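Local atomic coordinates of Dr hemagglutinin structural subunit (Escherichia coli, PDB entry 1UT1), a protein that mediates adherence of uropathogenic Escherichia coli to the upper urinary tract by binding the Dr blood group antigen and agglutinates human erythrocytes even when D-mannose is present. Residues 20-25 against 35-40; 46-51 against 123-128; 66-71 against 106-111; 82-87 against 136-141; 89-94 against 127-132. The protein carries 3 engineered substitutions. All coordinates share one frame; numbering follows the deposited sequence. Where two conformers were deposited one is given.

Contact 1: 20-25 against 35-40; sequences TKLTVT and LTVAKT. With EDO (1,2-ethanediol), chain H; EDO (1,2-ethanediol), chain J.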
# COMPACT_ATOMS: atom_id res chain seq x y z
N THR A 20 -5.09 10.28 -5.23
CA THR A 20 -5.78 10.10 -6.51
C THR A 20 -4.78 9.54 -7.50
O THR A 20 -3.71 10.10 -7.70
CB THR A 20 -6.31 11.46 -7.04
OG1 THR A 20 -7.31 11.97 -6.14
CG2 THR A 20 -6.92 11.32 -8.46
N LYS A 21 -5.09 8.36 -8.03
CA LYS A 21 -4.15 7.64 -8.88
C LYS A 21 -4.75 7.41 -10.24
O LYS A 21 -5.98 7.23 -10.39
CB LYS A 21 -3.86 6.28 -8.25
CG LYS A 21 -3.08 6.38 -6.94
CD LYS A 21 -2.65 4.99 -6.46
CE LYS A 21 -2.16 5.02 -5.00
NZ LYS A 21 -2.56 3.79 -4.24
N LEU A 22 -3.87 7.39 -11.24
CA LEU A 22 -4.32 7.14 -12.60
C LEU A 22 -3.18 6.47 -13.34
O LEU A 22 -2.09 6.96 -13.31
CB LEU A 22 -4.68 8.49 -13.31
CG LEU A 22 -4.97 8.37 -14.81
CD1 LEU A 22 -6.22 7.62 -15.02
CD2 LEU A 22 -5.01 9.73 -15.50
N THR A 23 -3.47 5.38 -14.04
CA THR A 23 -2.50 4.79 -14.95
C THR A 23 -2.85 5.22 -16.37
O THR A 23 -4.00 5.06 -16.82
CB THR A 23 -2.49 3.26 -14.84
OG1 THR A 23 -2.04 2.89 -13.53
CG2 THR A 23 -1.57 2.67 -15.91
N VAL A 24 -1.87 5.80 -17.06
CA VAL A 24 -2.05 6.28 -18.43
C VAL A 24 -1.45 5.23 -19.37
O VAL A 24 -0.37 4.70 -19.11
CB VAL A 24 -1.33 7.64 -18.63
CG1 VAL A 24 -1.38 8.10 -20.13
CG2 VAL A 24 -1.99 8.70 -17.73
N THR A 25 -2.20 4.86 -20.40
CA THR A 25 -1.72 3.86 -21.34
C THR A 25 -1.77 4.36 -22.79
O THR A 25 -2.29 5.46 -23.08
CB THR A 25 -2.57 2.58 -21.24
OG1 THR A 25 -3.82 2.75 -21.94
CG2 THR A 25 -2.83 2.21 -19.78
N LEU A 35 -8.90 -4.61 -11.21
CA LEU A 35 -9.26 -3.41 -11.91
C LEU A 35 -8.75 -2.20 -11.13
O LEU A 35 -8.90 -2.13 -9.91
CB LEU A 35 -10.79 -3.31 -12.08
CG LEU A 35 -11.35 -4.06 -13.29
CD1 LEU A 35 -12.87 -4.23 -13.17
CD2 LEU A 35 -10.97 -3.33 -14.59
N THR A 36 -8.12 -1.28 -11.86
CA THR A 36 -7.68 -0.01 -11.29
C THR A 36 -8.00 1.08 -12.31
O THR A 36 -8.28 0.78 -13.47
CB THR A 36 -6.17 -0.01 -10.96
OG1 THR A 36 -5.41 -0.27 -12.14
CG2 THR A 36 -5.85 -1.07 -9.91
N VAL A 37 -7.99 2.33 -11.87
CA VAL A 37 -8.32 3.45 -12.73
C VAL A 37 -7.24 3.64 -13.81
O VAL A 37 -6.12 4.09 -13.51
CB VAL A 37 -8.43 4.76 -11.94
CG1 VAL A 37 -8.89 5.90 -12.83
CG2 VAL A 37 -9.36 4.59 -10.75
N ALA A 38 -7.60 3.35 -15.07
CA ALA A 38 -6.68 3.55 -16.19
C ALA A 38 -7.37 4.29 -17.33
O ALA A 38 -8.56 4.07 -17.57
CB ALA A 38 -6.16 2.22 -16.69
N LYS A 39 -6.61 5.13 -18.05
CA LYS A 39 -7.12 5.81 -19.26
C LYS A 39 -6.04 5.71 -20.32
O LYS A 39 -4.83 5.78 -20.00
CB LYS A 39 -7.32 7.31 -18.99
CG LYS A 39 -8.51 7.68 -18.12
CD LYS A 39 -8.70 9.20 -18.16
CE LYS A 39 -9.42 9.73 -16.94
NZ LYS A 39 -10.88 9.47 -17.03
N THR A 40 -6.44 5.73 -21.60
CA THR A 40 -5.44 5.88 -22.66
C THR A 40 -5.06 7.38 -22.65
O THR A 40 -5.82 8.22 -22.17
CB THR A 40 -6.02 5.57 -24.06
OG1 THR A 40 -7.01 6.56 -24.37
CG2 THR A 40 -6.65 4.15 -24.10
C1 EDO H . 2.37 2.20 -17.26
O1 EDO H . 1.83 0.99 -16.76
C2 EDO H . 2.19 2.21 -18.78
O2 EDO H . 0.79 2.25 -19.09
C1 EDO J . -12.67 9.92 -19.51
O1 EDO J . -12.97 10.43 -18.21
C2 EDO J . -12.47 11.10 -20.48
O2 EDO J . -13.70 11.86 -20.56
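Thr23, Val24 and Thr25 of strand 20-25 pair in parallel with Ala38, Lys39 and Thr40, the two short strand axes running 28° apart and 4.6 Å from each other at closest approach. The ladder is a textbook parallel one, in which alternate residues of one strand bond to residues flanking a single partner: Thr23 N reaches Val37 O at 3.0 Å, Lys39 N gives its proton to Thr23 O, and Thr25 N bonds to Lys39 O at 2.8 Å. Between these bonds the CA atoms of Ala38 and Val24 make CA-H...O contacts with the same carbonyls.

Side chains then divide between two faces. On one, Leu22 throws its CD1 branch across the strand boundary, where it meets Val37 CG1 at 3.9 Å and lies over Lys39 CG at the same distance, the leucine and lysine chains crossing at about a right angle. In this immunoglobulin-like sandwich most neighbouring strands run antiparallel; this parallel pair lies within the predicted receptor-binding region. Lys39 keeps its CG beside the backbone N (chi1 -73°) and runs on past Leu22, so that NZ bonds both to Pro49 O and, at 2.6 Å, to O1 of an ethanediol. On the face of Thr23, Ala38 and Thr25, Thr23 OG1 has its partner in Asn136 and Thr25 OG1 in Gln29, while Gly15 of a second subunit packs against both threonines.

Contact 2: 46-51 against 123-128; sequences DAAPIG and IYVDGQ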
# COMPACT_ATOMS: atom_id res chain seq x y z
N ASP A 46 -9.41 17.90 -22.53
CA ASP A 46 -9.59 19.03 -21.62
C ASP A 46 -10.81 18.81 -20.71
O ASP A 46 -11.90 18.44 -21.18
CB ASP A 46 -9.76 20.32 -22.41
CG ASP A 46 -9.75 21.56 -21.52
OD1 ASP A 46 -10.24 22.62 -21.99
OD2 ASP A 46 -9.21 21.51 -20.40
N ALA A 47 -10.58 19.00 -19.41
CA ALA A 47 -11.60 18.78 -18.37
C ALA A 47 -12.00 17.32 -18.11
O ALA A 47 -12.98 17.05 -17.38
CB ALA A 47 -12.85 19.68 -18.60
N ALA A 48 -11.28 16.35 -18.69
CA ALA A 48 -11.61 14.96 -18.45
C ALA A 48 -11.45 14.70 -16.96
O ALA A 48 -10.49 15.16 -16.34
CB ALA A 48 -10.74 14.05 -19.22
N PRO A 49 -12.40 13.98 -16.37
CA PRO A 49 -12.34 13.77 -14.92
C PRO A 49 -11.32 12.72 -14.57
O PRO A 49 -11.20 11.70 -15.23
CB PRO A 49 -13.76 13.27 -14.60
CG PRO A 49 -14.19 12.54 -15.88
CD PRO A 49 -13.51 13.23 -17.02
N ILE A 50 -10.50 13.03 -13.58
CA ILE A 50 -9.54 12.06 -13.05
C ILE A 50 -10.21 11.30 -11.91
O ILE A 50 -10.21 10.07 -11.92
CB ILE A 50 -8.24 12.72 -12.59
CG1 ILE A 50 -7.55 13.42 -13.78
CG2 ILE A 50 -7.27 11.66 -12.00
CD1 ILE A 50 -7.05 12.47 -14.83
N GLY A 51 -10.89 12.02 -11.03
CA GLY A 51 -11.68 11.35 -10.00
C GLY A 51 -12.16 12.35 -8.96
O GLY A 51 -11.70 13.47 -8.92
N ILE A 123 -11.23 16.40 -9.50
CA ILE A 123 -9.90 16.63 -10.07
C ILE A 123 -10.09 16.41 -11.58
O ILE A 123 -10.58 15.33 -11.99
CB ILE A 123 -8.91 15.57 -9.57
CG1 ILE A 123 -8.85 15.54 -8.02
CG2 ILE A 123 -7.51 15.84 -10.17
CD1 ILE A 123 -8.51 16.90 -7.37
N TYR A 124 -9.71 17.40 -12.41
CA TYR A 124 -9.94 17.31 -13.86
C TYR A 124 -8.69 17.65 -14.63
O TYR A 124 -7.92 18.52 -14.23
CB TYR A 124 -11.03 18.33 -14.27
CG TYR A 124 -12.30 18.22 -13.46
CD1 TYR A 124 -13.32 17.34 -13.85
CD2 TYR A 124 -12.42 18.87 -12.23
CE1 TYR A 124 -14.49 17.23 -13.09
CE2 TYR A 124 -13.60 18.77 -11.46
CZ TYR A 124 -14.63 17.93 -11.91
OH TYR A 124 -15.77 17.76 -11.13
N VAL A 125 -8.55 17.06 -15.80
CA VAL A 125 -7.40 17.40 -16.66
C VAL A 125 -7.51 18.88 -17.06
O VAL A 125 -8.56 19.35 -17.45
CB VAL A 125 -7.40 16.48 -17.93
CG1 VAL A 125 -6.35 16.95 -18.95
CG2 VAL A 125 -7.13 15.02 -17.51
N ASP A 126 -6.42 19.63 -16.90
CA ASP A 126 -6.43 21.06 -17.24
C ASP A 126 -5.69 21.27 -18.59
O ASP A 126 -4.47 21.31 -18.61
CB ASP A 126 -5.71 21.88 -16.16
CG ASP A 126 -5.72 23.40 -16.46
OD1 ASP A 126 -6.48 23.85 -17.36
OD2 ASP A 126 -4.87 24.11 -15.89
N GLY A 127 -6.45 21.38 -19.67
CA GLY A 127 -5.88 21.52 -21.02
C GLY A 127 -5.65 20.11 -21.56
O GLY A 127 -5.25 19.22 -20.80
N GLN A 128 -5.98 19.89 -22.84
CA GLN A 128 -5.82 18.56 -23.43
C GLN A 128 -4.38 18.12 -23.28
O GLN A 128 -3.43 18.91 -23.53
CB GLN A 128 -6.31 18.51 -24.90
CG GLN A 128 -5.38 19.14 -25.90
CD GLN A 128 -4.27 18.17 -26.35
OE1 GLN A 128 -4.30 16.99 -26.01
NE2 GLN A 128 -3.27 18.69 -27.10
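Asp46 and Gly127 meet beyond the end of the strand pairing, in the loop part of both segments, where OD2 of the aspartate takes the Gly127 N-H at 2.9 Å from above the carboxylate plane, 47° out of it. Next along, Ala47 N bonds to Val125 O, and Val125 N returns a nearly straight bond to Ala48 O at 2.8 Å. The tyrosine beyond lies alongside the first segment: Tyr124 CD1 stands 3.6 Å from Ala47 O, which comes to the ring edge near its plane, and 4.2 Å from Pro49 CB.

The antiparallel ladder is then interrupted by a classic beta bulge, in which Ile50 and Gly51 both face Ile123. Ile50 N makes the stronger bond to Ile123 O, at 2.8 Å, whereas Gly51 N reaches the same oxygen only weakly; Ile123 N closes the pair on Gly51 O. At the bulge the CB of Ile50 points toward the partner strand, and Ile50 CB lies 4.0 Å from Ile123 CG2. In one of the two conformers of Ile50, CG1 lies beside the backbone N (chi1 -61°) and CD1 arrives at Val125 CG2, 3.7 Å away.

Outward from this shell, Arg95 makes a cation-pi contact with the Tyr124 ring. Ile50 continues inward onto Thr20 and Leu22 of strand 16-25 and Leu90 of strand 89-96, while Ile123 packs on Val92 and Ile94, so strand 118-125 runs between strands 49-58 and 89-96.

Contact 3: 66-71 against 106-111; sequences ALKADT and NGVFYK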
# COMPACT_ATOMS: atom_id res chain seq x y z
N ALA A 66 -8.74 23.27 4.47
CA ALA A 66 -7.69 23.31 3.46
C ALA A 66 -7.15 21.94 3.08
O ALA A 66 -7.13 21.01 3.89
CB ALA A 66 -6.57 24.19 3.92
N LEU A 67 -6.69 21.82 1.84
CA LEU A 67 -6.05 20.61 1.38
C LEU A 67 -4.67 21.00 0.89
O LEU A 67 -4.52 21.96 0.10
CB LEU A 67 -6.84 20.03 0.19
CG LEU A 67 -8.33 19.85 0.44
CD1 LEU A 67 -9.01 19.45 -0.91
CD2 LEU A 67 -8.53 18.75 1.48
N LYS A 68 -3.66 20.28 1.33
CA LYS A 68 -2.31 20.58 0.89
C LYS A 68 -1.85 19.46 -0.03
O LYS A 68 -1.87 18.29 0.35
CB LYS A 68 -1.35 20.69 2.09
CG LYS A 68 0.12 20.87 1.64
CD LYS A 68 0.81 21.90 2.48
CE LYS A 68 2.21 22.22 1.93
NZ LYS A 68 2.63 21.29 0.85
N ALA A 69 -1.36 19.83 -1.20
CA ALA A 69 -0.79 18.87 -2.12
C ALA A 69 0.63 18.50 -1.66
O ALA A 69 1.37 19.34 -1.12
CB ALA A 69 -0.76 19.46 -3.52
N ASP A 70 1.03 17.27 -1.91
CA ASP A 70 2.41 16.87 -1.67
C ASP A 70 3.33 17.82 -2.45
O ASP A 70 2.97 18.32 -3.51
CB ASP A 70 2.62 15.46 -2.17
CG ASP A 70 2.49 14.40 -1.06
OD1 ASP A 70 1.90 14.69 0.01
OD2 ASP A 70 2.87 13.23 -1.31
N THR A 71 4.53 18.04 -1.93
CA THR A 71 5.50 18.89 -2.59
C THR A 71 5.67 18.57 -4.06
O THR A 71 5.91 19.46 -4.87
CB THR A 71 6.91 18.76 -1.89
OG1 THR A 71 6.78 19.03 -0.49
CG2 THR A 71 7.90 19.75 -2.49
N ASN A 106 0.48 28.39 -3.05
CA ASN A 106 1.68 27.57 -2.89
C ASN A 106 1.41 26.10 -2.49
O ASN A 106 1.93 25.62 -1.49
CB ASN A 106 2.59 28.21 -1.83
CG ASN A 106 4.04 27.76 -1.95
OD1 ASN A 106 4.62 27.79 -3.03
ND2 ASN A 106 4.62 27.33 -0.83
N GLY A 107 0.56 25.41 -3.24
CA GLY A 107 0.31 23.98 -2.98
C GLY A 107 -0.88 23.73 -2.04
O GLY A 107 -1.31 22.59 -1.87
N VAL A 108 -1.41 24.80 -1.44
CA VAL A 108 -2.56 24.68 -0.56
C VAL A 108 -3.81 25.19 -1.25
O VAL A 108 -3.82 26.28 -1.86
CB VAL A 108 -2.34 25.45 0.78
CG1 VAL A 108 -3.58 25.29 1.71
CG2 VAL A 108 -1.01 24.96 1.48
N PHE A 109 -4.88 24.39 -1.19
CA PHE A 109 -6.16 24.77 -1.76
C PHE A 109 -7.08 24.95 -0.56
O PHE A 109 -7.40 23.97 0.13
CB PHE A 109 -6.64 23.65 -2.71
CG PHE A 109 -7.89 23.98 -3.48
CD1 PHE A 109 -7.86 24.89 -4.56
CD2 PHE A 109 -9.12 23.35 -3.15
CE1 PHE A 109 -9.05 25.18 -5.28
CE2 PHE A 109 -10.29 23.64 -3.87
CZ PHE A 109 -10.22 24.50 -4.98
N TYR A 110 -7.37 26.20 -0.21
CA TYR A 110 -8.11 26.48 1.04
C TYR A 110 -9.40 27.21 0.79
O TYR A 110 -9.52 27.95 -0.19
CB TYR A 110 -7.23 27.25 2.05
CG TYR A 110 -6.95 28.70 1.65
CD1 TYR A 110 -5.74 29.05 1.03
CD2 TYR A 110 -7.83 29.73 2.00
CE1 TYR A 110 -5.45 30.39 0.70
CE2 TYR A 110 -7.55 31.07 1.66
CZ TYR A 110 -6.34 31.39 1.05
OH TYR A 110 -6.06 32.69 0.71
N LYS A 111 -10.37 27.01 1.68
CA LYS A 111 -11.70 27.59 1.51
C LYS A 111 -11.69 29.04 1.96
O LYS A 111 -10.98 29.40 2.92
CB LYS A 111 -12.74 26.77 2.31
CG LYS A 111 -14.18 27.13 1.95
CD LYS A 111 -15.17 26.20 2.66
CE LYS A 111 -16.58 26.33 2.08
NZ LYS A 111 -17.07 27.73 2.16
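Ala66 offers a small methyl that faces two larger neighbours on the partner strand: its CB lies 3.6 Å from Tyr110 CB and 3.9 Å from Val108 CG1. The tyrosine follows a different course beyond CB, its CG lying between backbone N and carbonyl carbon (chi1 70°), and the ring leads off to stack on Trp146. Val108 fills the interval between Ala66 and Lys68 along that face, CG1 against Ala66 CB and CG2 against Lys68 CD at 3.7 Å. Lys68 is bent about CB-CG and again about CD-CE, which curls NZ back to Ala69 O of its own strand at 3.0 Å.

On the reverse face Leu67 and Phe109 are paired more loosely, CD1 to CD2 at 4.5 Å, and Val32 of a third subunit packs against the leucine. Gly107, with a positive phi, brings bare backbone against Lys68 and Ala69.

Three bonds set the register: Leu67 and Phe109 exchange a mutual pair, and Ala69 N adds a straight one to Gly107 O at 2.8 Å. Such side-by-side, two-faced packing is that of an antiparallel ladder in a beta sandwich, here joining strands 64-69 and 108-111.

Contact 4: 82-87 against 136-141; sequences ISDNNR and NYTLTL. With EDO (1,2-ethanediol), chain I.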
# COMPACT_ATOMS: atom_id res chain seq x y z
N ILE A 82 1.74 13.44 -10.66
CA ILE A 82 3.13 13.25 -11.02
C ILE A 82 3.40 11.76 -11.26
O ILE A 82 2.82 10.91 -10.59
CB ILE A 82 4.09 13.81 -9.92
CG1 ILE A 82 5.53 13.94 -10.46
CG2 ILE A 82 4.03 12.95 -8.65
CD1 ILE A 82 5.72 15.09 -11.50
N SER A 83 4.23 11.44 -12.25
CA SER A 83 4.58 10.03 -12.53
C SER A 83 5.40 9.42 -11.36
O SER A 83 5.99 10.14 -10.54
CB SER A 83 5.36 9.92 -13.84
OG SER A 83 6.55 10.70 -13.79
N ASP A 84 5.46 8.10 -11.33
CA ASP A 84 6.21 7.38 -10.29
C ASP A 84 7.69 7.85 -10.22
O ASP A 84 8.26 7.95 -9.13
CB ASP A 84 6.17 5.89 -10.57
CG ASP A 84 4.92 5.23 -10.03
OD1 ASP A 84 4.04 5.94 -9.50
OD2 ASP A 84 4.74 4.03 -10.30
N ASN A 85 8.28 8.17 -11.37
CA ASN A 85 9.69 8.62 -11.39
C ASN A 85 9.91 10.12 -11.14
O ASN A 85 11.06 10.59 -11.11
CB ASN A 85 10.40 8.13 -12.66
CG ASN A 85 10.04 8.93 -13.93
OD1 ASN A 85 10.61 8.70 -14.98
ND2 ASN A 85 9.10 9.87 -13.83
N ASN A 86 8.83 10.83 -10.79
CA ASN A 86 8.85 12.25 -10.46
C ASN A 86 9.08 13.16 -11.64
O ASN A 86 9.18 14.37 -11.48
CB ASN A 86 9.86 12.56 -9.33
CG ASN A 86 9.50 13.82 -8.56
OD1 ASN A 86 10.34 14.69 -8.31
ND2 ASN A 86 8.23 13.96 -8.26
N ARG A 87 9.11 12.61 -12.83
CA ARG A 87 9.40 13.44 -13.99
C ARG A 87 8.23 14.07 -14.72
O ARG A 87 8.32 15.22 -15.17
CB ARG A 87 10.28 12.71 -15.00
CG ARG A 87 10.73 13.64 -16.12
CD ARG A 87 11.90 13.09 -16.89
NE ARG A 87 13.03 12.64 -16.06
CZ ARG A 87 13.97 11.82 -16.53
NH1 ARG A 87 13.90 11.42 -17.78
NH2 ARG A 87 14.96 11.39 -15.75
N ASN A 136 2.27 5.56 -14.27
CA ASN A 136 1.40 5.68 -13.09
C ASN A 136 1.57 7.06 -12.51
O ASN A 136 2.69 7.51 -12.25
CB ASN A 136 1.76 4.62 -12.03
CG ASN A 136 1.75 3.23 -12.59
OD1 ASN A 136 0.74 2.79 -13.15
ND2 ASN A 136 2.92 2.60 -12.63
N TYR A 137 0.46 7.74 -12.34
CA TYR A 137 0.46 9.13 -11.91
C TYR A 137 -0.32 9.23 -10.63
O TYR A 137 -1.29 8.53 -10.44
CB TYR A 137 -0.23 9.98 -12.99
CG TYR A 137 0.62 10.13 -14.23
CD1 TYR A 137 1.41 11.27 -14.43
CD2 TYR A 137 0.63 9.13 -15.21
CE1 TYR A 137 2.24 11.38 -15.55
CE2 TYR A 137 1.42 9.25 -16.37
CZ TYR A 137 2.28 10.35 -16.49
OH TYR A 137 3.06 10.48 -17.62
N THR A 138 0.10 10.15 -9.77
CA THR A 138 -0.50 10.27 -8.44
C THR A 138 -0.62 11.74 -8.02
O THR A 138 0.29 12.55 -8.29
CB THR A 138 0.44 9.50 -7.37
OG1 THR A 138 0.70 8.16 -7.82
CG2 THR A 138 -0.24 9.43 -6.02
N LEU A 139 -1.70 12.05 -7.29
CA LEU A 139 -1.89 13.36 -6.68
C LEU A 139 -2.29 13.09 -5.23
O LEU A 139 -3.25 12.37 -4.97
CB LEU A 139 -2.98 14.19 -7.35
CG LEU A 139 -3.46 15.41 -6.54
CD1 LEU A 139 -2.35 16.44 -6.40
CD2 LEU A 139 -4.68 16.04 -7.22
N THR A 140 -1.50 13.60 -4.29
CA THR A 140 -1.76 13.33 -2.87
C THR A 140 -2.18 14.63 -2.16
O THR A 140 -1.51 15.66 -2.30
CB THR A 140 -0.49 12.74 -2.23
OG1 THR A 140 -0.16 11.51 -2.89
CG2 THR A 140 -0.72 12.48 -0.76
N LEU A 141 -3.31 14.58 -1.45
CA LEU A 141 -3.87 15.77 -0.77
C LEU A 141 -4.11 15.45 0.71
O LEU A 141 -4.71 14.42 1.05
CB LEU A 141 -5.20 16.18 -1.39
CG LEU A 141 -5.14 16.63 -2.88
CD1 LEU A 141 -6.56 16.69 -3.50
CD2 LEU A 141 -4.48 17.97 -2.98
C1 EDO I . 6.20 7.96 -17.14
O1 EDO I . 7.07 8.67 -16.24
C2 EDO I . 6.98 7.65 -18.44
O2 EDO I . 8.32 7.21 -18.12
O HOH W 1 3.04 8.50 -9.14
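The end of an antiparallel ladder, where strand 78-83 pairs with strand 135-147 before the chain turns away through a type I beta turn from Ser83 to Asn86, is the element to which this contact belongs. Ile82 and Thr138 form the hydrogen-bonded pair, Ile82 N to Thr138 O and Thr138 N to Ile82 O both at 2.9 Å. The adjoining non-hydrogen-bonded pair sets Ser83 beside Tyr137, and here the side chains carry the contact. Ser83 CB sits over the face of the tyrosine ring, 4.2 Å from its centroid and 26° off the normal, a CH-pi contact. The ring is brought beneath it by Tyr137 CG lying beside the backbone N (chi1 -72°), and its hydroxyl is held by Pro133 O. Ser83 OG, meanwhile, bonds to the backbone of Asp88 and only weakly to an ethanediol.

Asp84, second residue of the turn, leans back over Asn136. Asn136 ND2 gives a proton to Asp84 OD2 at 3.3 Å, approaching from above the carboxylate plane with the amide turned 42° against it, while OD1 of the amide is taken up by Thr23. A water knits the same corner together, hydrogen-bonded to Ile82 O and Asp84 OD1, both at 2.8 Å, and to Thr138 OG1 at 2.7 Å.

Strand 135-147 has strand 16-25 on its other flank, through backbone bonds of Tyr137 with Leu22 and Leu139 with Thr20; Tyr137 also packs on Val24 and Leu81, and further along Thr140 makes a backbone hydrogen bond with Asp70.

Contact 5: 89-94 against 127-132; sequences KLYVNI and GQQTNT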
# COMPACT_ATOMS: atom_id res chain seq x y z
N LYS A 89 4.45 15.34 -15.60
CA LYS A 89 3.31 16.01 -15.00
C LYS A 89 2.01 15.86 -15.81
O LYS A 89 2.01 15.97 -17.06
CB LYS A 89 3.61 17.50 -14.82
CG LYS A 89 4.83 17.79 -13.98
CD LYS A 89 5.15 19.30 -14.07
CE LYS A 89 6.39 19.65 -13.27
NZ LYS A 89 6.71 21.10 -13.43
N LEU A 90 0.90 15.73 -15.09
CA LEU A 90 -0.43 15.78 -15.72
C LEU A 90 -1.17 16.90 -14.99
O LEU A 90 -1.54 16.74 -13.82
CB LEU A 90 -1.15 14.46 -15.54
CG LEU A 90 -2.58 14.33 -16.07
CD1 LEU A 90 -2.59 14.60 -17.61
CD2 LEU A 90 -3.08 12.87 -15.78
N TYR A 91 -1.25 18.07 -15.62
CA TYR A 91 -1.82 19.25 -14.97
C TYR A 91 -3.30 19.06 -14.77
O TYR A 91 -4.03 18.64 -15.68
CB TYR A 91 -1.58 20.48 -15.81
CG TYR A 91 -0.11 20.85 -15.82
CD1 TYR A 91 0.71 20.47 -16.87
CD2 TYR A 91 0.44 21.56 -14.77
CE1 TYR A 91 2.07 20.81 -16.88
CE2 TYR A 91 1.80 21.88 -14.75
CZ TYR A 91 2.60 21.49 -15.81
OH TYR A 91 3.93 21.88 -15.83
N VAL A 92 -3.77 19.50 -13.61
CA VAL A 92 -5.18 19.38 -13.29
C VAL A 92 -5.76 20.66 -12.69
O VAL A 92 -5.04 21.43 -12.03
CB VAL A 92 -5.45 18.20 -12.29
CG1 VAL A 92 -5.12 16.84 -12.95
CG2 VAL A 92 -4.65 18.37 -10.94
N ASN A 93 -7.09 20.75 -12.76
CA ASN A 93 -7.86 21.73 -11.99
C ASN A 93 -8.52 20.98 -10.85
O ASN A 93 -8.85 19.81 -10.98
CB ASN A 93 -8.94 22.36 -12.84
CG ASN A 93 -8.40 23.40 -13.77
OD1 ASN A 93 -7.58 24.25 -13.39
ND2 ASN A 93 -8.78 23.30 -15.03
N ILE A 94 -8.66 21.67 -9.73
CA ILE A 94 -9.28 21.11 -8.53
C ILE A 94 -10.46 22.01 -8.23
O ILE A 94 -10.30 23.23 -8.14
CB ILE A 94 -8.28 21.19 -7.35
CG1 ILE A 94 -7.03 20.34 -7.69
CG2 ILE A 94 -8.93 20.74 -6.06
CD1 ILE A 94 -5.92 20.40 -6.60
N GLY A 127 -6.45 21.38 -19.67
CA GLY A 127 -5.88 21.52 -21.02
C GLY A 127 -5.65 20.11 -21.56
O GLY A 127 -5.25 19.22 -20.80
N GLN A 128 -5.98 19.89 -22.84
CA GLN A 128 -5.82 18.56 -23.43
C GLN A 128 -4.38 18.12 -23.28
O GLN A 128 -3.43 18.91 -23.53
CB GLN A 128 -6.31 18.51 -24.90
CG GLN A 128 -5.38 19.14 -25.90
CD GLN A 128 -4.27 18.17 -26.35
OE1 GLN A 128 -4.30 16.99 -26.01
NE2 GLN A 128 -3.27 18.69 -27.10
N GLN A 129 -4.18 16.91 -22.75
CA GLN A 129 -2.82 16.39 -22.54
C GLN A 129 -2.70 14.98 -23.10
O GLN A 129 -2.25 14.05 -22.43
CB GLN A 129 -2.44 16.48 -21.05
CG GLN A 129 -2.16 17.93 -20.61
CD GLN A 129 -2.12 18.09 -19.10
OE1 GLN A 129 -1.11 17.83 -18.46
NE2 GLN A 129 -3.23 18.56 -18.52
N THR A 130 -3.15 14.85 -24.36
CA THR A 130 -3.20 13.56 -25.03
C THR A 130 -1.84 12.96 -25.43
O THR A 130 -1.78 11.86 -25.98
CB THR A 130 -4.14 13.59 -26.26
OG1 THR A 130 -3.68 14.57 -27.19
CG2 THR A 130 -5.57 13.90 -25.86
N ASN A 131 -0.75 13.67 -25.15
CA ASN A 131 0.62 13.15 -25.38
C ASN A 131 1.32 12.75 -24.08
O ASN A 131 2.53 12.53 -24.06
CB ASN A 131 1.49 14.17 -26.12
CG ASN A 131 1.08 14.34 -27.58
OD1 ASN A 131 0.69 13.37 -28.24
ND2 ASN A 131 1.11 15.57 -28.07
N THR A 132 0.57 12.69 -22.98
CA THR A 132 1.14 12.30 -21.70
C THR A 132 1.78 10.92 -21.83
O THR A 132 1.16 10.01 -22.34
CB THR A 132 0.03 12.23 -20.62
OG1 THR A 132 -0.52 13.55 -20.45
CG2 THR A 132 0.59 11.73 -19.28
O HOH W 2 1.43 17.89 -19.47
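A side chain here stands in for a strand: the loop 127-132, which links strands 118-125 and 135-147, docks on strand 89-94 through the amide of Gln129. Its OE1 takes the Tyr91 N-H at 2.9 Å, in the carbonyl plane on a lone pair, and its NE2 gives a proton to Tyr91 O at 3.0 Å, an oxygen that also accepts Asp126 N, so one flat amide engages both backbone polar atoms of a single residue. NE2 also bonds to Gly127 O at 3.1 Å, nearly in the amide plane. Together with a water that donates to both OE1 and Lys89 O, these bonds fix the rotation of the amide.

The chain reaches that far because it is extended beyond CG (chi2 165°). OE1 comes to the edge of the Tyr91 ring, near its plane and 3.6 Å from CD1, with ring and amide planes 37° apart. Leu90 CD1 packs on Gln129 CB at 3.9 Å and lies 3.7 Å from Thr132 OG1. Lys89 CB sits over one face of the tyrosine ring, toward its rim, and Phe80 meets that ring steeply.

Within the loop, Gln129 O accepts from both Thr132 N and Thr132 OG1, closing a type I beta turn from Gln129 to Thr132. The glutamine amide thus carries on, past Asp126, the pairing that strand 118-125 makes with strand 89-96 in the sandwich.

In the fold
The five contacts illustrate how a beta sandwich is closed by a few shared strands. Contacts 2 and 5 lie closest, their centres about 6 Å apart, and share Gly127 and Gln128; strands 118-125 and 89-96 join them through a probable hydrogen bond, Asn93 N to Tyr124 O at 2.8 Å. Contact 1 meets contact 2 in the interior, where Leu22 packs on Ile50, and reaches contact 5 by Leu22 CD2 to Leu90 CD2 at 3.7 Å. Contact 4 borders contact 1 along strand 135-147 and passes on to contact 3 by a probable hydrogen bond, Asp70 N to Thr140 O, 3.0 Å. Contacts 1 and 3, with centres about 23 Å apart, stand on opposite sides of the chain's centre. Contact 1 and segment 46-51 lie in the predicted receptor-binding region.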